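Local coordinates for N-acetylmuramoyl-L-alanine amidase (Mycobacteroides abscessus, PDB 7AGO), which probably cleaves, as a zinc-dependent amidase, the bond between N-acetylmuramic acid and L-alanine in cell-wall peptidoglycan, and is seen here with stem-peptide residues bound, at residues P14-A19 against C38-T43; S104-G109 against K177-L182. All coordinates share one frame; numbering follows the deposited sequence.

Contact 1. Residues P14-A19 against C38-T43; sequences PGHNGA and CQTSGT. With ZN (zinc ion), chain D; ZGL (D-alpha-glutamine), chain B.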
loop_
_atom_site.group_PDB
_atom_site.type_symbol
_atom_site.label_atom_id
_atom_site.label_comp_id
_atom_site.label_asym_id
_atom_site.label_seq_id
_atom_site.Cartn_x
_atom_site.Cartn_y
_atom_site.Cartn_z
ATOM N N PRO A 14 4.958 -4.298 0.862
ATOM C CA PRO A 14 4.644 -4.724 -0.508
ATOM C C PRO A 14 3.623 -5.852 -0.464
ATOM O O PRO A 14 3.914 -6.955 -0.003
ATOM C CB PRO A 14 6.006 -5.200 -1.044
ATOM C CG PRO A 14 6.878 -5.460 0.164
ATOM C CD PRO A 14 6.158 -4.960 1.403
ATOM N N GLY A 15 2.418 -5.562 -0.951
ATOM C CA GLY A 15 1.307 -6.477 -0.753
ATOM C C GLY A 15 1.546 -7.836 -1.384
ATOM O O GLY A 15 2.195 -7.962 -2.424
ATOM N N HIS A 16 0.982 -8.860 -0.732
ATOM C CA HIS A 16 0.984 -10.267 -1.140
ATOM C C HIS A 16 2.359 -10.915 -1.015
ATOM O O HIS A 16 3.333 -10.263 -0.616
ATOM C CB HIS A 16 0.429 -10.413 -2.554
ATOM C CG HIS A 16 -0.866 -9.688 -2.742
ATOM N ND1 HIS A 16 -2.071 -10.173 -2.271
ATOM C CD2 HIS A 16 -1.133 -8.479 -3.288
ATOM C CE1 HIS A 16 -3.026 -9.296 -2.538
ATOM N NE2 HIS A 16 -2.485 -8.265 -3.164
ATOM N N ASN A 17 2.422 -12.214 -1.324
ATOM C CA ASN A 17 3.601 -13.048 -1.128
ATOM C C ASN A 17 4.316 -13.314 -2.446
ATOM O O ASN A 17 3.713 -13.314 -3.520
ATOM C CB ASN A 17 3.229 -14.418 -0.540
ATOM C CG ASN A 17 2.649 -14.355 0.852
ATOM O OD1 ASN A 17 2.865 -13.409 1.608
ATOM N ND2 ASN A 17 1.917 -15.414 1.219
ATOM N N GLY A 18 5.600 -13.665 -2.333
ATOM C CA GLY A 18 6.315 -14.194 -3.485
ATOM C C GLY A 18 5.807 -15.552 -3.938
ATOM O O GLY A 18 5.896 -15.886 -5.122
ATOM N N ALA A 19 5.267 -16.346 -3.015
ATOM C CA ALA A 19 4.705 -17.649 -3.350
ATOM C C ALA A 19 3.663 -17.998 -2.297
ATOM O O ALA A 19 3.644 -17.423 -1.206
ATOM C CB ALA A 19 5.785 -18.733 -3.414
ATOM N N CYS A 38 -5.779 -15.396 5.677
ATOM C CA CYS A 38 -4.410 -14.986 5.989
ATOM C C CYS A 38 -3.774 -14.210 4.846
ATOM O O CYS A 38 -3.111 -13.192 5.071
ATOM C CB CYS A 38 -3.569 -16.230 6.317
ATOM S SG CYS A 38 -1.772 -16.135 5.911
ATOM N N GLN A 39 -3.949 -14.681 3.614
ATOM C CA GLN A 39 -3.419 -13.984 2.450
ATOM C C GLN A 39 -4.266 -14.314 1.233
ATOM O O GLN A 39 -5.078 -15.242 1.240
ATOM C CB GLN A 39 -1.954 -14.360 2.156
ATOM C CG GLN A 39 -0.888 -13.402 2.689
ATOM C CD GLN A 39 -0.998 -11.973 2.155
ATOM O OE1 GLN A 39 -1.743 -11.682 1.217
ATOM N NE2 GLN A 39 -0.248 -11.071 2.770
ATOM N N THR A 40 -4.057 -13.530 0.181
ATOM C CA THR A 40 -4.552 -13.832 -1.154
ATOM C C THR A 40 -3.389 -13.685 -2.124
ATOM O O THR A 40 -2.404 -13.001 -1.838
ATOM C CB THR A 40 -5.691 -12.900 -1.581
ATOM O OG1 THR A 40 -5.209 -11.553 -1.577
ATOM C CG2 THR A 40 -6.890 -13.023 -0.640
ATOM N N SER A 41 -3.505 -14.326 -3.289
ATOM C CA SER A 41 -2.373 -14.328 -4.213
ATOM C C SER A 41 -2.099 -12.947 -4.803
ATOM O O SER A 41 -0.948 -12.641 -5.141
ATOM C CB SER A 41 -2.616 -15.326 -5.341
ATOM O OG SER A 41 -3.710 -14.904 -6.135
ATOM N N GLY A 42 -3.126 -12.112 -4.940
ATOM C CA GLY A 42 -3.006 -10.879 -5.695
ATOM C C GLY A 42 -3.239 -11.112 -7.177
ATOM O O GLY A 42 -3.393 -12.236 -7.645
ATOM N N THR A 43 -3.278 -10.018 -7.933
ATOM C CA THR A 43 -3.635 -10.134 -9.337
ATOM C C THR A 43 -2.365 -10.108 -10.203
ATOM O O THR A 43 -1.258 -10.396 -9.720
ATOM C CB THR A 43 -4.663 -9.035 -9.676
ATOM O OG1 THR A 43 -5.149 -9.210 -11.011
ATOM C CG2 THR A 43 -4.060 -7.644 -9.534
HETATM ZN ZN ZN D . -3.348 -6.447 -3.661
HETATM C CD ZGL B . -4.931 -9.173 0.842
HETATM N N ZGL B . -6.220 -7.369 -0.253
HETATM O O2 ZGL B . -3.900 -8.590 0.502
HETATM N N1 ZGL B . -4.953 -10.389 1.373
HETATM C CA ZGL B . -6.293 -8.510 0.666
HETATM C CB ZGL B . -6.864 -8.137 2.039
HETATM C C ZGL B . -6.384 -6.859 4.224
HETATM C CG ZGL B . -5.918 -7.255 2.832
HETATM O OXT ZGL B . -7.512 -7.248 4.622
HETATM O O ZGL B . -5.615 -6.171 4.905
HETATM O O HOH W 1 -0.838 -8.409 1.471
HETATM O O HOH W 2 1.303 -14.247 -4.666
HETATM O O HOH W 3 0.139 -13.857 -1.505
HETATM O O HOH W 4 -4.769 -5.371 -4.781
#

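Contact 2. Residues S104-G109 against K177-L182; sequences SIHADG and KVLVEL. With ZN (zinc ion), chain D; ALA (alanine), chain C.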
loop_
_atom_site.group_PDB
_atom_site.type_symbol
_atom_site.label_atom_id
_atom_site.label_comp_id
_atom_site.label_asym_id
_atom_site.label_seq_id
_atom_site.Cartn_x
_atom_site.Cartn_y
_atom_site.Cartn_z
ATOM N N SER A 104 1.225 0.690 2.724
ATOM C CA SER A 104 1.050 -0.585 2.042
ATOM C C SER A 104 0.838 -0.322 0.553
ATOM O O SER A 104 0.093 0.586 0.181
ATOM C CB SER A 104 -0.148 -1.339 2.630
ATOM O OG SER A 104 -0.340 -2.590 1.994
ATOM N N ILE A 105 1.507 -1.107 -0.294
ATOM C CA ILE A 105 1.485 -0.895 -1.737
ATOM C C ILE A 105 0.829 -2.093 -2.403
ATOM O O ILE A 105 1.259 -3.237 -2.204
ATOM C CB ILE A 105 2.901 -0.671 -2.305
ATOM C CG1 ILE A 105 3.505 0.615 -1.735
ATOM C CG2 ILE A 105 2.863 -0.638 -3.827
ATOM C CD1 ILE A 105 2.711 1.886 -2.087
ATOM N N HIS A 106 -0.188 -1.818 -3.222
ATOM C CA HIS A 106 -0.925 -2.843 -3.943
ATOM C C HIS A 106 -1.131 -2.369 -5.375
ATOM O O HIS A 106 -0.899 -1.203 -5.703
ATOM C CB HIS A 106 -2.285 -3.122 -3.271
ATOM C CG HIS A 106 -2.200 -3.994 -2.053
ATOM N ND1 HIS A 106 -2.666 -5.290 -2.039
ATOM C CD2 HIS A 106 -1.705 -3.760 -0.813
ATOM C CE1 HIS A 106 -2.454 -5.822 -0.847
ATOM N NE2 HIS A 106 -1.874 -4.914 -0.083
ATOM N N ALA A 107 -1.575 -3.284 -6.232
ATOM C CA ALA A 107 -2.136 -2.928 -7.530
ATOM C C ALA A 107 -3.405 -3.744 -7.727
ATOM O O ALA A 107 -3.530 -4.860 -7.211
ATOM C CB ALA A 107 -1.155 -3.176 -8.689
ATOM N N ASP A 108 -4.334 -3.189 -8.496
ATOM C CA ASP A 108 -5.724 -3.608 -8.452
ATOM C C ASP A 108 -6.090 -4.400 -9.702
ATOM O O ASP A 108 -5.360 -4.420 -10.696
ATOM C CB ASP A 108 -6.614 -2.363 -8.312
ATOM C CG ASP A 108 -8.014 -2.669 -7.824
ATOM O OD1 ASP A 108 -8.269 -3.747 -7.244
ATOM O OD2 ASP A 108 -8.876 -1.793 -8.032
ATOM N N GLY A 109 -7.241 -5.067 -9.625
ATOM C CA GLY A 109 -7.861 -5.673 -10.788
ATOM C C GLY A 109 -9.257 -5.118 -10.989
ATOM O O GLY A 109 -10.151 -5.367 -10.174
ATOM N N LYS A 177 -1.588 5.017 8.706
ATOM C CA LYS A 177 -1.368 4.021 7.667
ATOM C C LYS A 177 -2.334 4.259 6.516
ATOM O O LYS A 177 -3.498 4.598 6.738
ATOM C CB LYS A 177 -1.556 2.594 8.219
ATOM C CG LYS A 177 -1.357 1.505 7.165
ATOM C CD LYS A 177 -1.341 0.092 7.762
ATOM C CE LYS A 177 -1.208 -0.950 6.642
ATOM N NZ LYS A 177 -1.144 -2.353 7.176
ATOM N N VAL A 178 -1.842 4.066 5.288
ATOM C CA VAL A 178 -2.684 4.023 4.101
ATOM C C VAL A 178 -2.269 2.824 3.262
ATOM O O VAL A 178 -1.122 2.367 3.316
ATOM C CB VAL A 178 -2.603 5.316 3.258
ATOM C CG1 VAL A 178 -3.111 6.513 4.062
ATOM C CG2 VAL A 178 -1.162 5.566 2.776
ATOM N N LEU A 179 -3.223 2.299 2.499
ATOM C CA LEU A 179 -2.960 1.245 1.524
ATOM C C LEU A 179 -3.213 1.874 0.161
ATOM O O LEU A 179 -4.359 2.208 -0.167
ATOM C CB LEU A 179 -3.849 0.022 1.762
ATOM C CG LEU A 179 -3.567 -1.261 0.961
ATOM C CD1 LEU A 179 -4.279 -2.472 1.588
ATOM C CD2 LEU A 179 -3.983 -1.111 -0.504
ATOM N N VAL A 180 -2.152 2.035 -0.626
ATOM C CA VAL A 180 -2.240 2.690 -1.924
ATOM C C VAL A 180 -2.340 1.614 -2.993
ATOM O O VAL A 180 -1.410 0.819 -3.167
ATOM C CB VAL A 180 -1.034 3.607 -2.185
ATOM C CG1 VAL A 180 -1.200 4.317 -3.516
ATOM C CG2 VAL A 180 -0.889 4.638 -1.070
ATOM N N GLU A 181 -3.476 1.575 -3.688
ATOM C CA GLU A 181 -3.624 0.814 -4.924
ATOM C C GLU A 181 -3.156 1.720 -6.057
ATOM O O GLU A 181 -3.828 2.704 -6.383
ATOM C CB GLU A 181 -5.078 0.388 -5.120
ATOM C CG GLU A 181 -5.582 -0.662 -4.115
ATOM C CD GLU A 181 -5.207 -2.065 -4.524
ATOM O OE1 GLU A 181 -4.505 -2.189 -5.553
ATOM O OE2 GLU A 181 -5.608 -3.036 -3.826
ATOM N N LEU A 182 -1.983 1.424 -6.633
ATOM C CA LEU A 182 -1.363 2.416 -7.504
ATOM C C LEU A 182 -2.004 2.470 -8.882
ATOM O O LEU A 182 -1.838 3.475 -9.583
ATOM C CB LEU A 182 0.141 2.155 -7.637
ATOM C CG LEU A 182 0.965 2.609 -6.430
ATOM C CD1 LEU A 182 2.378 2.025 -6.461
ATOM C CD2 LEU A 182 1.033 4.147 -6.413
HETATM ZN ZN ZN D . -3.348 -6.447 -3.661
HETATM N N ALA C . -8.306 -5.353 -2.455
HETATM C CA ALA C . -7.091 -5.611 -1.686
HETATM C C ALA C . -7.314 -6.745 -0.689
HETATM O O ALA C . -8.464 -7.096 -0.402
HETATM C CB ALA C . -6.639 -4.345 -0.966
HETATM O O HOH W 4 -4.769 -5.371 -4.781
HETATM O O HOH W 5 -8.295 -3.871 -4.504
#

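Contact 1. Residues P14-A19 against C38-T43
His16, two residues past the end of strand 9-14, carries most of this contact, its imidazole lying along the backbone of 40-42. With CG anti to its own carbonyl carbon (chi1 -49°), the His16 ring sends NE2 to the zinc ion at 2.1 Å and ND1 the other way, to the loop. There ND1 donates to Thr40 O at 2.9 Å, a bond bent to 151° at the hydrogen; the nitrogen stands above the carbonyl plane of Thr40. Zinc at NE2 and this second-shell bond at ND1 together fix the rotation of the ring. Gly42 CA sits over the ring centre, 3.5 Å from it in a CH-pi contact. Thr40 OG1 lies in the ring plane, 3.3 Å from His16 CE1. Glu51, His106 and a water complete the four zinc ligands in this amidase family member, and bound D-alpha-glutamine brings its O2 close to CE1. The backbone N of His16 reaches a water that Gln39 NE2 and the ligand O2 also hold. Farther on, Asn17 leans over the aliphatic part of Gln39, ND2 3.8 Å from CG, their amide planes 62° apart; ND2 itself bonds to Asn20. Gln39, bent at chi2, folds its amide back so that OE1 accepts from Thr40 N at 3.1 Å, on a lone pair. Two waters sit between the backbones: one accepts from Asn17 N and lies close to Thr40 O, while the other lies between Asn17 O and Ser41 O and may not serve both at once.

Contact 2. Residues S104-G109 against K177-L182
His106 and Leu179 meet on the zinc side of two neighbouring parallel strands, the leucine coming at the imidazole obliquely, with CD2 3.5 Å from His106 CD2. The ring stands up from the sheet with CG anti to the carbonyl carbon (chi1 -79°), and ND1 binds the zinc ion at 2.1 Å. Ser104 OG lies in the plane of this ring, at its edge, and is hydrogen-bonded to Asp13; its CB packs on Leu179 CG. Beyond the histidine, Glu181 bends at chi2 so that its carboxylate lies alongside His106 CB, turned 56° from the ring plane. Its OE2 accepts from the zinc-bound water at 2.7 Å; Ala107 O is that water's other acceptor. A second water bridges the like charges of Glu181 OE2 and Asp108 OD1, 4.4 Å apart, while Asp108 OD2 bonds to Tyr155. The methyl of the bound alanine lies over one face of the His106 ring, offset toward its rim. On the reverse side Ile105 and Val180 run side by side, CD1 to CB 4.1 Å, and Ile105 CG2 touches Leu182 CD1. Between the strands, four backbone bonds alternate, from Ser104 N to Val178 O at 2.9 Å through to Leu182 N on His106 O. A histidine that binds zinc and a carboxylate that accepts from the zinc-bound water, on adjacent central strands, are consistent with the catalytic centre of zinc-dependent N-acetylmuramoyl-L-alanine amidases.

In the fold
From the N terminus, strand 9-14 runs into 14-19, and contact 1 closes a short loop that includes the small hairpin 27-29/35-37, just before helix 51-68 begins. The chain then passes through strand 72-75 and helix 87-96 before strand 101-108 opens contact 2, which closes much later, at strand 177-184, after strands 118-122 and 161-164 have been added. The two closures follow in series, neither nested nor crossed. Contact 1 fastens two loops, the first of which leaves the C-terminal end of strand 9-14; contact 2 joins two central strands of the sheet. They meet at the zinc ion and its water, and Gly15 N, 2.9 Å from Ile105 O, probably hydrogen-bonds to it.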